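Local coordinates for protein aldo-keto reductase family 1 member C1 (Caenorhabditis elegans, PDB 1QWK) that probably reduces aldehyde or ketone substrates with NADPH, as an aldose-reductase-like member of the aldo-keto reductase family, at residues 41-46 with 268-273; 130-135 with 164-169; 179-184 with 229-234; 302-305 with 309-312. All coordinates share one frame; numbering follows the deposited sequence.

Interaction 1: 41-46 with 268-273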
loop_
_atom_site.group_PDB
_atom_site.type_symbol
_atom_site.label_atom_id
_atom_site.label_comp_id
_atom_site.label_asym_id
_atom_site.label_seq_id
_atom_site.Cartn_x
_atom_site.Cartn_y
_atom_site.Cartn_z
ATOM N N ALA A 41 -1.229 18.172 5.925
ATOM C CA ALA A 41 -1.801 17.598 7.142
ATOM C C ALA A 41 -0.757 16.860 7.977
ATOM O O ALA A 41 -0.941 16.671 9.183
ATOM C CB ALA A 41 -2.943 16.650 6.788
ATOM N N GLY A 42 0.334 16.441 7.343
ATOM C CA GLY A 42 1.376 15.738 8.072
ATOM C C GLY A 42 1.876 14.471 7.404
ATOM O O GLY A 42 2.892 13.914 7.819
ATOM N N TYR A 43 1.165 14.004 6.380
ATOM C CA TYR A 43 1.577 12.791 5.667
ATOM C C TYR A 43 2.930 13.024 5.018
ATOM O O TYR A 43 3.158 14.075 4.426
ATOM C CB TYR A 43 0.584 12.450 4.559
ATOM C CG TYR A 43 -0.732 11.875 5.013
ATOM C CD1 TYR A 43 -1.017 10.521 4.834
ATOM C CD2 TYR A 43 -1.728 12.692 5.539
ATOM C CE1 TYR A 43 -2.264 9.999 5.156
ATOM C CE2 TYR A 43 -2.981 12.178 5.866
ATOM C CZ TYR A 43 -3.243 10.835 5.665
ATOM O OH TYR A 43 -4.496 10.332 5.935
ATOM N N ARG A 44 3.814 12.038 5.101
ATOM C CA ARG A 44 5.132 12.177 4.504
ATOM C C ARG A 44 5.461 11.042 3.543
ATOM O O ARG A 44 6.597 10.903 3.098
ATOM C CB ARG A 44 6.196 12.301 5.601
ATOM C CG ARG A 44 6.113 13.626 6.356
ATOM C CD ARG A 44 6.511 14.790 5.448
ATOM N NE ARG A 44 6.407 16.091 6.115
ATOM C CZ ARG A 44 5.293 16.813 6.192
ATOM N NH1 ARG A 44 4.168 16.370 5.641
ATOM N NH2 ARG A 44 5.308 17.983 6.814
ATOM N N LEU A 45 4.463 10.223 3.229
ATOM C CA LEU A 45 4.657 9.134 2.271
ATOM C C LEU A 45 3.508 9.145 1.266
ATOM O O LEU A 45 2.342 9.288 1.639
ATOM C CB LEU A 45 4.725 7.768 2.980
ATOM C CG LEU A 45 4.987 6.551 2.073
ATOM C CD1 LEU A 45 5.701 5.444 2.844
ATOM C CD2 LEU A 45 3.661 6.039 1.514
ATOM N N ILE A 46 3.862 9.021 -0.008
ATOM C CA ILE A 46 2.896 8.974 -1.101
ATOM C C ILE A 46 3.140 7.663 -1.842
ATOM O O ILE A 46 4.262 7.384 -2.272
ATOM C CB ILE A 46 3.085 10.144 -2.106
ATOM C CG1 ILE A 46 2.965 11.493 -1.381
ATOM C CG2 ILE A 46 2.045 10.044 -3.221
ATOM C CD1 ILE A 46 1.688 11.662 -0.577
ATOM N N ASN A 268 -11.681 15.805 4.239
ATOM C CA ASN A 268 -12.005 15.487 5.626
ATOM C C ASN A 268 -11.572 14.088 6.036
ATOM O O ASN A 268 -11.163 13.874 7.176
ATOM C CB ASN A 268 -13.504 15.655 5.879
ATOM C CG ASN A 268 -13.939 17.103 5.818
ATOM O OD1 ASN A 268 -13.378 17.958 6.506
ATOM N ND2 ASN A 268 -14.941 17.389 4.995
ATOM N N ARG A 269 -11.663 13.135 5.117
ATOM C CA ARG A 269 -11.262 11.774 5.439
ATOM C C ARG A 269 -9.743 11.658 5.510
ATOM O O ARG A 269 -9.210 10.933 6.349
ATOM C CB ARG A 269 -11.834 10.792 4.418
ATOM C CG ARG A 269 -13.351 10.844 4.349
ATOM C CD ARG A 269 -13.936 9.544 3.852
ATOM N NE ARG A 269 -15.381 9.645 3.669
ATOM C CZ ARG A 269 -16.181 8.605 3.452
ATOM N NH1 ARG A 269 -15.678 7.380 3.395
ATOM N NH2 ARG A 269 -17.484 8.796 3.290
ATOM N N ILE A 270 -9.049 12.378 4.632
ATOM C CA ILE A 270 -7.589 12.359 4.636
ATOM C C ILE A 270 -7.107 12.886 5.986
ATOM O O ILE A 270 -6.162 12.358 6.572
ATOM C CB ILE A 270 -7.005 13.235 3.495
ATOM C CG1 ILE A 270 -7.306 12.582 2.139
ATOM C CG2 ILE A 270 -5.493 13.413 3.684
ATOM C CD1 ILE A 270 -6.880 13.400 0.937
ATOM N N LYS A 271 -7.765 13.926 6.487
ATOM C CA LYS A 271 -7.387 14.496 7.773
ATOM C C LYS A 271 -7.765 13.555 8.910
ATOM O O LYS A 271 -7.009 13.392 9.865
ATOM C CB LYS A 271 -8.066 15.852 7.976
ATOM C CG LYS A 271 -7.545 16.953 7.062
ATOM C CD LYS A 271 -8.275 18.258 7.332
ATOM C CE LYS A 271 -7.763 19.390 6.462
ATOM N NZ LYS A 271 -8.548 20.635 6.704
ATOM N N GLU A 272 -8.933 12.931 8.795
ATOM C CA GLU A 272 -9.412 12.000 9.813
ATOM C C GLU A 272 -8.479 10.801 9.971
ATOM O O GLU A 272 -8.138 10.420 11.086
ATOM C CB GLU A 272 -10.810 11.494 9.449
ATOM C CG GLU A 272 -11.461 10.629 10.530
ATOM C CD GLU A 272 -12.657 9.843 10.015
ATOM O OE1 GLU A 272 -13.444 10.403 9.222
ATOM O OE2 GLU A 272 -12.819 8.670 10.414
ATOM N N ASN A 273 -8.072 10.210 8.851
ATOM C CA ASN A 273 -7.205 9.040 8.885
ATOM C C ASN A 273 -5.830 9.296 9.503
ATOM O O ASN A 273 -5.165 8.360 9.936
ATOM C CB ASN A 273 -7.027 8.461 7.477
ATOM C CG ASN A 273 -8.338 7.983 6.864
ATOM O OD1 ASN A 273 -9.274 7.618 7.571
ATOM N ND2 ASN A 273 -8.397 7.966 5.537
HETATM O O HOH W 1 -6.140 9.055 3.759
#
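The loop carrying Tyr43 leaves helix 28-41 at Gly42, which has positive phi, and runs into strand 45-47, facing the helix turn of Ile270 and Asn273. Segment 268-273 is helical, with Asn273 N bonded to Arg269 O. The two backbones stay apart, and the tyrosine side chain bridges them.

Tyr43 OH donates to the backbone oxygen Ile270 O at 2.7 Å. The hydroxyl lies in the carbonyl plane, on a lone pair of that oxygen, with a C=O...O angle of 133°. The oxygen in turn sits at the edge of the ring, in its plane. Beside this bond, Tyr43 CE2 packs on Ile270 CG2 at 3.5 Å. The methyl is placed there by its position anti to the backbone N of Ile270. The hydroxyl also meets Asn273 CB at 3.5 Å. A water donates to Tyr43 OH (3.0 Å) and accepts from Asn273 ND2 (3.1 Å), so the hydroxyl both gives and takes a bond. Ala38 of helix 28-41 and Phe274 also touch the Tyr43 ring. The contact joins the first helix-to-strand turn of a TIM barrel to a helix that follows its last strand, 259-261, where the ring of strands closes.

Interaction 2: 130-135 with 164-169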
loop_
_atom_site.group_PDB
_atom_site.type_symbol
_atom_site.label_atom_id
_atom_site.label_comp_id
_atom_site.label_asym_id
_atom_site.label_seq_id
_atom_site.Cartn_x
_atom_site.Cartn_y
_atom_site.Cartn_z
ATOM N N PRO A 130 10.400 -16.514 -13.893
ATOM C CA PRO A 130 10.421 -16.822 -12.459
ATOM C C PRO A 130 10.692 -15.597 -11.594
ATOM O O PRO A 130 11.395 -14.677 -12.015
ATOM C CB PRO A 130 11.525 -17.877 -12.349
ATOM C CG PRO A 130 12.455 -17.506 -13.465
ATOM C CD PRO A 130 11.504 -17.194 -14.596
ATOM N N VAL A 131 10.128 -15.580 -10.391
ATOM C CA VAL A 131 10.320 -14.442 -9.498
ATOM C C VAL A 131 11.801 -14.201 -9.226
ATOM O O VAL A 131 12.198 -13.088 -8.878
ATOM C CB VAL A 131 9.563 -14.621 -8.147
ATOM C CG1 VAL A 131 8.058 -14.582 -8.383
ATOM C CG2 VAL A 131 9.964 -15.919 -7.479
ATOM N N GLU A 132 12.622 -15.237 -9.386
ATOM C CA GLU A 132 14.053 -15.072 -9.167
ATOM C C GLU A 132 14.622 -14.120 -10.217
ATOM O O GLU A 132 15.446 -13.262 -9.901
ATOM C CB GLU A 132 14.783 -16.419 -9.231
ATOM C CG GLU A 132 14.516 -17.321 -8.032
ATOM C CD GLU A 132 13.405 -18.317 -8.280
ATOM O OE1 GLU A 132 12.596 -18.097 -9.212
ATOM O OE2 GLU A 132 13.336 -19.320 -7.534
ATOM N N ASP A 133 14.177 -14.265 -11.461
ATOM C CA ASP A 133 14.653 -13.401 -12.536
ATOM C C ASP A 133 14.123 -11.986 -12.363
ATOM O O ASP A 133 14.810 -11.007 -12.679
ATOM C CB ASP A 133 14.236 -13.958 -13.901
ATOM C CG ASP A 133 14.988 -15.228 -14.264
ATOM O OD1 ASP A 133 16.085 -15.455 -13.703
ATOM O OD2 ASP A 133 14.495 -15.990 -15.121
ATOM N N VAL A 134 12.899 -11.880 -11.856
ATOM C CA VAL A 134 12.281 -10.582 -11.617
ATOM C C VAL A 134 13.067 -9.865 -10.527
ATOM O O VAL A 134 13.427 -8.692 -10.666
ATOM C CB VAL A 134 10.809 -10.728 -11.149
ATOM C CG1 VAL A 134 10.237 -9.358 -10.772
ATOM C CG2 VAL A 134 9.974 -11.351 -12.250
ATOM N N TRP A 135 13.350 -10.571 -9.437
ATOM C CA TRP A 135 14.084 -9.937 -8.351
ATOM C C TRP A 135 15.492 -9.477 -8.745
ATOM O O TRP A 135 15.973 -8.458 -8.247
ATOM C CB TRP A 135 14.166 -10.858 -7.135
ATOM C CG TRP A 135 14.646 -10.123 -5.936
ATOM C CD1 TRP A 135 15.805 -10.332 -5.255
ATOM C CD2 TRP A 135 14.017 -8.987 -5.329
ATOM N NE1 TRP A 135 15.946 -9.392 -4.261
ATOM C CE2 TRP A 135 14.862 -8.553 -4.284
ATOM C CE3 TRP A 135 12.822 -8.290 -5.573
ATOM C CZ2 TRP A 135 14.552 -7.452 -3.477
ATOM C CZ3 TRP A 135 12.514 -7.192 -4.769
ATOM C CH2 TRP A 135 13.378 -6.787 -3.736
ATOM N N LEU A 164 14.786 -14.171 -1.697
ATOM C CA LEU A 164 15.796 -14.007 -0.650
ATOM C C LEU A 164 16.960 -14.972 -0.806
ATOM O O LEU A 164 18.114 -14.606 -0.579
ATOM C CB LEU A 164 15.166 -14.214 0.730
ATOM C CG LEU A 164 14.132 -13.187 1.194
ATOM C CD1 LEU A 164 13.554 -13.623 2.526
ATOM C CD2 LEU A 164 14.791 -11.816 1.316
ATOM N N ALA A 165 16.647 -16.203 -1.199
ATOM C CA ALA A 165 17.644 -17.252 -1.370
ATOM C C ALA A 165 18.733 -16.925 -2.388
ATOM O O ALA A 165 19.801 -17.530 -2.364
ATOM C CB ALA A 165 16.952 -18.557 -1.758
ATOM N N LEU A 166 18.464 -15.977 -3.280
ATOM C CA LEU A 166 19.436 -15.594 -4.299
ATOM C C LEU A 166 20.695 -14.969 -3.712
ATOM O O LEU A 166 21.740 -14.941 -4.362
ATOM C CB LEU A 166 18.807 -14.611 -5.283
ATOM C CG LEU A 166 17.636 -15.128 -6.117
ATOM C CD1 LEU A 166 17.138 -14.013 -7.028
ATOM C CD2 LEU A 166 18.081 -16.327 -6.942
ATOM N N GLY A 167 20.587 -14.454 -2.492
ATOM C CA GLY A 167 21.738 -13.846 -1.853
ATOM C C GLY A 167 22.068 -12.466 -2.390
ATOM O O GLY A 167 23.201 -12.001 -2.270
ATOM N N LEU A 168 21.084 -11.812 -2.997
ATOM C CA LEU A 168 21.280 -10.470 -3.533
ATOM C C LEU A 168 20.688 -9.482 -2.526
ATOM O O LEU A 168 20.587 -9.787 -1.333
ATOM C CB LEU A 168 20.575 -10.332 -4.889
ATOM C CG LEU A 168 20.952 -11.375 -5.948
ATOM C CD1 LEU A 168 20.144 -11.133 -7.218
ATOM C CD2 LEU A 168 22.451 -11.296 -6.237
ATOM N N THR A 169 20.306 -8.300 -2.995
ATOM C CA THR A 169 19.712 -7.304 -2.113
ATOM C C THR A 169 18.470 -7.916 -1.461
ATOM O O THR A 169 17.640 -8.521 -2.137
ATOM C CB THR A 169 19.307 -6.036 -2.906
ATOM O OG1 THR A 169 20.485 -5.438 -3.467
ATOM C CG2 THR A 169 18.620 -5.025 -1.996
#
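Trp135 and Glu132 of helix 131-143 meet the turn that leads from helix 157-164 to strand 173-177 on the outer layer of the TIM barrel. The indole points its N-H edge at the backbone of Thr169. Trp135 CG stands anti to the backbone N (chi1 -168°), which sends the ring out from the helix toward this turn. Trp135 NE1 donates to Thr169 O at 2.9 Å, with an N-H...O angle of 152°. The donor comes nearly in line with the C=O bond (164°). The oxygen lies in the ring plane, so the indole is held edge-on to its acceptor. Val150 and Val152 of strand 150-153 pack on the same indole from the barrel side.

Leu166 takes the next place along the helix, nearer its start. Its side chain crosses that of Glu132 at about a right angle, with both Leu166 methyls against Glu132 CB. Leu166 CD2 also rests on Glu132 CG at 3.9 Å, while Leu166 CD1 comes to 3.4 Å from the backbone oxygen Glu132 O. The glutamate chain bends at chi2, and its carboxylate forms a salt bridge with Arg162. Thr169 OG1 is bonded to Asp139, one turn further along helix 131-143. Leu166 CD1 also approaches the indole near its plane, 4.3 Å from Trp135 CD1.

Interaction 3: 179-184 with 229-234; sequences HLYFPQ and LQDQNV
Asp231 meets Tyr181 at the start of helix 232-241. The second segment reaches this aspartate through the end of a 3-10 segment, Leu229 and Gln230. The residue before them, Asp228, accepts a bond from the backbone N of Tyr181, a second tie between these parts of the chain.

At Asp231 the chain swings into the helix. CG lies anti to the backbone N (chi1 177°), with the carboxylate directed at Tyr181. Tyr181 OH donates to Asp231 OD1 at 2.6 Å, a short bond made on the anti lone pair of that oxygen. The oxygen lies at the edge of the tyrosine ring, in its plane, yet the carboxylate is turned 84° from the ring. Asp231 CB also comes to 3.4 Å from Tyr181 OH.

The other oxygen, Asp231 OD2, caps the helix. It accepts from Val234 N at 3.0 Å, again on its anti lone pair, and weakly from Asn233 N. With an alanine here, the Tyr181 hydroxyl would probably lose its acceptor and helix 232-241 its side-chain cap.

Val234 lies in the first turn of the helix. Its CG2 meets Leu180 CD2 at 3.4 Å, tighter than usual for two methyls, as the side chains pass in opposite directions. Leu289 of helix 283-289 touches both residues. Leu180 and Tyr181 are the central residues of a type I turn from His179 to Phe182, closed by Phe182 N on His179 O at 2.9 Å. The aspartate N-cap of helix 232-241 is thus tied to the beta-alpha loop between strand 173-177 and helix 185-193 of the TIM barrel.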
loop_
_atom_site.group_PDB
_atom_site.type_symbol
_atom_site.label_atom_id
_atom_site.label_comp_id
_atom_site.label_asym_id
_atom_site.label_seq_id
_atom_site.Cartn_x
_atom_site.Cartn_y
_atom_site.Cartn_z
ATOM N N HIS A 179 -6.245 -6.105 6.705
ATOM C CA HIS A 179 -7.210 -5.374 7.511
ATOM C C HIS A 179 -7.794 -6.351 8.520
ATOM O O HIS A 179 -7.493 -7.542 8.465
ATOM C CB HIS A 179 -8.309 -4.734 6.643
ATOM C CG HIS A 179 -8.927 -5.661 5.641
ATOM N ND1 HIS A 179 -8.295 -6.019 4.470
ATOM C CD2 HIS A 179 -10.135 -6.274 5.617
ATOM C CE1 HIS A 179 -9.089 -6.807 3.765
ATOM N NE2 HIS A 179 -10.212 -6.976 4.439
ATOM N N LEU A 180 -8.605 -5.859 9.449
ATOM C CA LEU A 180 -9.166 -6.726 10.483
ATOM C C LEU A 180 -9.802 -8.006 9.962
ATOM O O LEU A 180 -9.582 -9.083 10.524
ATOM C CB LEU A 180 -10.191 -5.966 11.323
ATOM C CG LEU A 180 -10.766 -6.763 12.504
ATOM C CD1 LEU A 180 -9.639 -7.222 13.424
ATOM C CD2 LEU A 180 -11.755 -5.888 13.258
ATOM N N TYR A 181 -10.581 -7.892 8.891
ATOM C CA TYR A 181 -11.247 -9.055 8.320
ATOM C C TYR A 181 -10.415 -9.836 7.291
ATOM O O TYR A 181 -10.954 -10.533 6.438
ATOM C CB TYR A 181 -12.610 -8.639 7.749
ATOM C CG TYR A 181 -13.690 -8.482 8.813
ATOM C CD1 TYR A 181 -13.372 -8.513 10.177
ATOM C CD2 TYR A 181 -15.031 -8.324 8.457
ATOM C CE1 TYR A 181 -14.363 -8.393 11.155
ATOM C CE2 TYR A 181 -16.030 -8.203 9.428
ATOM C CZ TYR A 181 -15.689 -8.241 10.773
ATOM O OH TYR A 181 -16.667 -8.141 11.734
ATOM N N PHE A 182 -9.092 -9.700 7.394
ATOM C CA PHE A 182 -8.117 -10.418 6.561
ATOM C C PHE A 182 -6.762 -10.059 7.174
ATOM O O PHE A 182 -5.932 -9.383 6.550
ATOM C CB PHE A 182 -8.171 -9.986 5.091
ATOM C CG PHE A 182 -7.443 -10.931 4.172
ATOM C CD1 PHE A 182 -7.820 -12.276 4.096
ATOM C CD2 PHE A 182 -6.355 -10.499 3.423
ATOM C CE1 PHE A 182 -7.119 -13.171 3.288
ATOM C CE2 PHE A 182 -5.646 -11.385 2.609
ATOM C CZ PHE A 182 -6.025 -12.729 2.539
ATOM N N PRO A 183 -6.536 -10.515 8.421
ATOM C CA PRO A 183 -5.357 -10.323 9.272
ATOM C C PRO A 183 -3.981 -10.670 8.732
ATOM O O PRO A 183 -2.991 -10.061 9.135
ATOM C CB PRO A 183 -5.680 -11.157 10.513
ATOM C CG PRO A 183 -7.138 -11.226 10.537
ATOM C CD PRO A 183 -7.493 -11.415 9.090
ATOM N N GLN A 184 -3.909 -11.666 7.854
ATOM C CA GLN A 184 -2.631 -12.089 7.294
ATOM C C GLN A 184 -1.606 -12.390 8.399
ATOM O O GLN A 184 -0.457 -11.948 8.333
ATOM C CB GLN A 184 -2.092 -10.999 6.360
ATOM C CG GLN A 184 -2.968 -10.760 5.132
ATOM C CD GLN A 184 -2.388 -11.363 3.865
ATOM O OE1 GLN A 184 -1.964 -12.521 3.845
ATOM N NE2 GLN A 184 -2.379 -10.581 2.793
ATOM N N LEU A 229 -15.605 -2.048 9.371
ATOM C CA LEU A 229 -16.051 -0.816 10.016
ATOM C C LEU A 229 -17.295 -0.969 10.888
ATOM O O LEU A 229 -17.548 -0.137 11.761
ATOM C CB LEU A 229 -16.299 0.269 8.963
ATOM C CG LEU A 229 -15.043 0.878 8.329
ATOM C CD1 LEU A 229 -15.408 1.579 7.026
ATOM C CD2 LEU A 229 -14.397 1.855 9.309
ATOM N N GLN A 230 -18.069 -2.023 10.655
ATOM C CA GLN A 230 -19.285 -2.251 11.429
ATOM C C GLN A 230 -19.147 -3.381 12.439
ATOM O O GLN A 230 -20.131 -3.779 13.065
ATOM C CB GLN A 230 -20.463 -2.550 10.498
ATOM C CG GLN A 230 -20.863 -1.403 9.581
ATOM C CD GLN A 230 -21.219 -0.141 10.337
ATOM O OE1 GLN A 230 -21.737 -0.195 11.453
ATOM N NE2 GLN A 230 -20.960 1.009 9.721
ATOM N N ASP A 231 -17.933 -3.902 12.595
ATOM C CA ASP A 231 -17.682 -4.979 13.553
ATOM C C ASP A 231 -18.076 -4.486 14.943
ATOM O O ASP A 231 -17.736 -3.366 15.329
ATOM C CB ASP A 231 -16.199 -5.362 13.547
ATOM C CG ASP A 231 -15.870 -6.434 14.569
ATOM O OD1 ASP A 231 -15.990 -7.633 14.242
ATOM O OD2 ASP A 231 -15.508 -6.074 15.706
ATOM N N GLN A 232 -18.791 -5.321 15.693
ATOM C CA GLN A 232 -19.249 -4.945 17.030
ATOM C C GLN A 232 -18.112 -4.542 17.959
ATOM O O GLN A 232 -18.233 -3.571 18.700
ATOM C CB GLN A 232 -20.043 -6.096 17.665
ATOM C CG GLN A 232 -20.796 -5.706 18.937
ATOM C CD GLN A 232 -19.921 -5.697 20.185
ATOM O OE1 GLN A 232 -20.307 -5.154 21.224
ATOM N NE2 GLN A 232 -18.746 -6.313 20.093
ATOM N N ASN A 233 -17.014 -5.290 17.923
ATOM C CA ASN A 233 -15.876 -4.991 18.778
ATOM C C ASN A 233 -15.198 -3.693 18.351
ATOM O O ASN A 233 -14.710 -2.939 19.192
ATOM C CB ASN A 233 -14.891 -6.158 18.760
ATOM C CG ASN A 233 -15.473 -7.415 19.394
ATOM O OD1 ASN A 233 -15.282 -8.526 18.899
ATOM N ND2 ASN A 233 -16.183 -7.241 20.501
ATOM N N VAL A 234 -15.167 -3.434 17.045
ATOM C CA VAL A 234 -14.576 -2.202 16.536
ATOM C C VAL A 234 -15.393 -1.000 17.019
ATOM O O VAL A 234 -14.841 -0.022 17.532
ATOM C CB VAL A 234 -14.527 -2.187 14.988
ATOM C CG1 VAL A 234 -14.145 -0.791 14.490
ATOM C CG2 VAL A 234 -13.511 -3.211 14.495
#

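Interaction 4: 302-305 with 309-312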
loop_
_atom_site.group_PDB
_atom_site.type_symbol
_atom_site.label_atom_id
_atom_site.label_comp_id
_atom_site.label_asym_id
_atom_site.label_seq_id
_atom_site.Cartn_x
_atom_site.Cartn_y
_atom_site.Cartn_z
ATOM N N ASP A 302 -7.506 -11.843 -9.674
ATOM C CA ASP A 302 -7.746 -13.038 -10.490
ATOM C C ASP A 302 -7.242 -13.048 -11.928
ATOM O O ASP A 302 -7.306 -14.082 -12.593
ATOM C CB ASP A 302 -9.231 -13.439 -10.456
ATOM C CG ASP A 302 -10.154 -12.363 -10.982
ATOM O OD1 ASP A 302 -9.740 -11.585 -11.861
ATOM O OD2 ASP A 302 -11.315 -12.313 -10.522
ATOM N N PHE A 303 -6.728 -11.920 -12.409
ATOM C CA PHE A 303 -6.172 -11.897 -13.753
ATOM C C PHE A 303 -4.913 -12.776 -13.760
ATOM O O PHE A 303 -4.419 -13.151 -14.823
ATOM C CB PHE A 303 -5.826 -10.461 -14.172
ATOM C CG PHE A 303 -4.795 -9.797 -13.300
ATOM C CD1 PHE A 303 -3.436 -9.999 -13.522
ATOM C CD2 PHE A 303 -5.185 -8.956 -12.260
ATOM C CE1 PHE A 303 -2.481 -9.377 -12.717
ATOM C CE2 PHE A 303 -4.236 -8.331 -11.449
ATOM C CZ PHE A 303 -2.883 -8.539 -11.680
ATOM N N MET A 304 -4.399 -13.101 -12.574
ATOM C CA MET A 304 -3.212 -13.951 -12.462
ATOM C C MET A 304 -3.549 -15.434 -12.592
ATOM O O MET A 304 -2.653 -16.263 -12.685
ATOM C CB MET A 304 -2.498 -13.748 -11.119
ATOM C CG MET A 304 -1.712 -12.449 -10.976
ATOM S SD MET A 304 -0.520 -12.511 -9.594
ATOM C CE MET A 304 -1.616 -12.531 -8.166
ATOM N N THR A 305 -4.837 -15.763 -12.577
ATOM C CA THR A 305 -5.276 -17.153 -12.688
ATOM C C THR A 305 -4.628 -17.870 -13.880
ATOM O O THR A 305 -4.705 -17.398 -15.012
ATOM C CB THR A 305 -6.816 -17.229 -12.839
ATOM O OG1 THR A 305 -7.433 -16.531 -11.753
ATOM C CG2 THR A 305 -7.289 -18.681 -12.828
ATOM N N GLU A 309 3.249 -18.054 -11.905
ATOM C CA GLU A 309 3.620 -17.357 -10.679
ATOM C C GLU A 309 2.414 -16.701 -9.995
ATOM O O GLU A 309 2.542 -15.665 -9.338
ATOM C CB GLU A 309 4.715 -16.315 -10.959
ATOM C CG GLU A 309 6.062 -16.925 -11.379
ATOM C CD GLU A 309 6.854 -17.528 -10.223
ATOM O OE1 GLU A 309 6.283 -17.765 -9.134
ATOM O OE2 GLU A 309 8.071 -17.781 -10.403
ATOM N N ASP A 310 1.239 -17.303 -10.158
ATOM C CA ASP A 310 0.035 -16.788 -9.508
ATOM C C ASP A 310 0.245 -16.997 -8.009
ATOM O O ASP A 310 0.271 -18.129 -7.530
ATOM C CB ASP A 310 -1.200 -17.564 -9.986
ATOM C CG ASP A 310 -2.463 -17.166 -9.248
ATOM O OD1 ASP A 310 -2.422 -16.188 -8.463
ATOM O OD2 ASP A 310 -3.504 -17.825 -9.456
ATOM N N ALA A 311 0.396 -15.901 -7.271
ATOM C CA ALA A 311 0.632 -15.970 -5.829
ATOM C C ALA A 311 -0.479 -16.639 -5.023
ATOM O O ALA A 311 -0.226 -17.202 -3.955
ATOM C CB ALA A 311 0.880 -14.560 -5.278
ATOM N N PHE A 312 -1.706 -16.573 -5.531
ATOM C CA PHE A 312 -2.859 -17.142 -4.831
ATOM C C PHE A 312 -3.418 -18.379 -5.541
ATOM O O PHE A 312 -4.584 -18.730 -5.359
ATOM C CB PHE A 312 -3.970 -16.087 -4.701
ATOM C CG PHE A 312 -3.477 -14.709 -4.310
ATOM C CD1 PHE A 312 -2.474 -14.548 -3.360
ATOM C CD2 PHE A 312 -4.045 -13.570 -4.885
ATOM C CE1 PHE A 312 -2.038 -13.274 -2.980
ATOM C CE2 PHE A 312 -3.620 -12.294 -4.513
ATOM C CZ PHE A 312 -2.614 -12.147 -3.559
#
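The C-terminal tail of this aldo-keto reductase folds back on itself where Met304 meets Asp310. The spot is close to the predicted substrate site, with the Met304 side chain about 9 Å from that of His114. Met304 lies in a short 3-10 turn. Asp310 CB packs against the backbone oxygen Met304 O at 3.3 Å. Its carboxylate then passes beside the methionine, with Asp310 OD1 3.6 Å from Met304 CB.

The methionine chain bends at chi3 (-69°), which brings its methyl round to the residues that follow Asp310. Met304 CE lies 4.3 Å from Ala311 CB and 4.2 Å from Phe312 CE2. Arg297 makes a cation-pi contact with the Phe312 ring.

Asp310 also forms an Asx turn. Phe312 N donates to Asp310 OD1 at 3.0 Å, from well above the carboxylate plane. Asp310 OD2 has a salt bridge to Arg316, so both oxygens are engaged. A leucine in its place would probably leave Arg316 without this carboxylate mate and the Asx turn without its acceptor.

The 3-10 segment 302-304 is closed by two bonds from Thr305 to one oxygen. Asp302 O accepts from Thr305 N and, at 2.6 Å, from Thr305 OG1. That hydroxyl is tilted 18° from the carbonyl plane. Glu309, just before Asp310, forms a salt bridge with Arg162, and its backbone oxygen accepts from Gln159.

How the interactions relate
From the N terminus, segment 41-46 comes first. Interaction 1 closes the longest loop, of 221 residues, and joins the start of the barrel to its end. Interactions 2 and 3 both fall within that loop, one after the other, without crossing. Interaction 2 closes 28 residues and ties helix 131-143 to the turn after helix 157-164. Interaction 3 closes 44 and ties the loop after strand 173-177 to the start of helix 232-241. Interaction 4 closes three residues and folds the C-terminal tail after helix 283-289 back on itself. Interactions 2 and 4 touch, through a probable hydrogen bond from Val131 N to Glu309 OE2 at 3.0 Å. The other pairs do not touch.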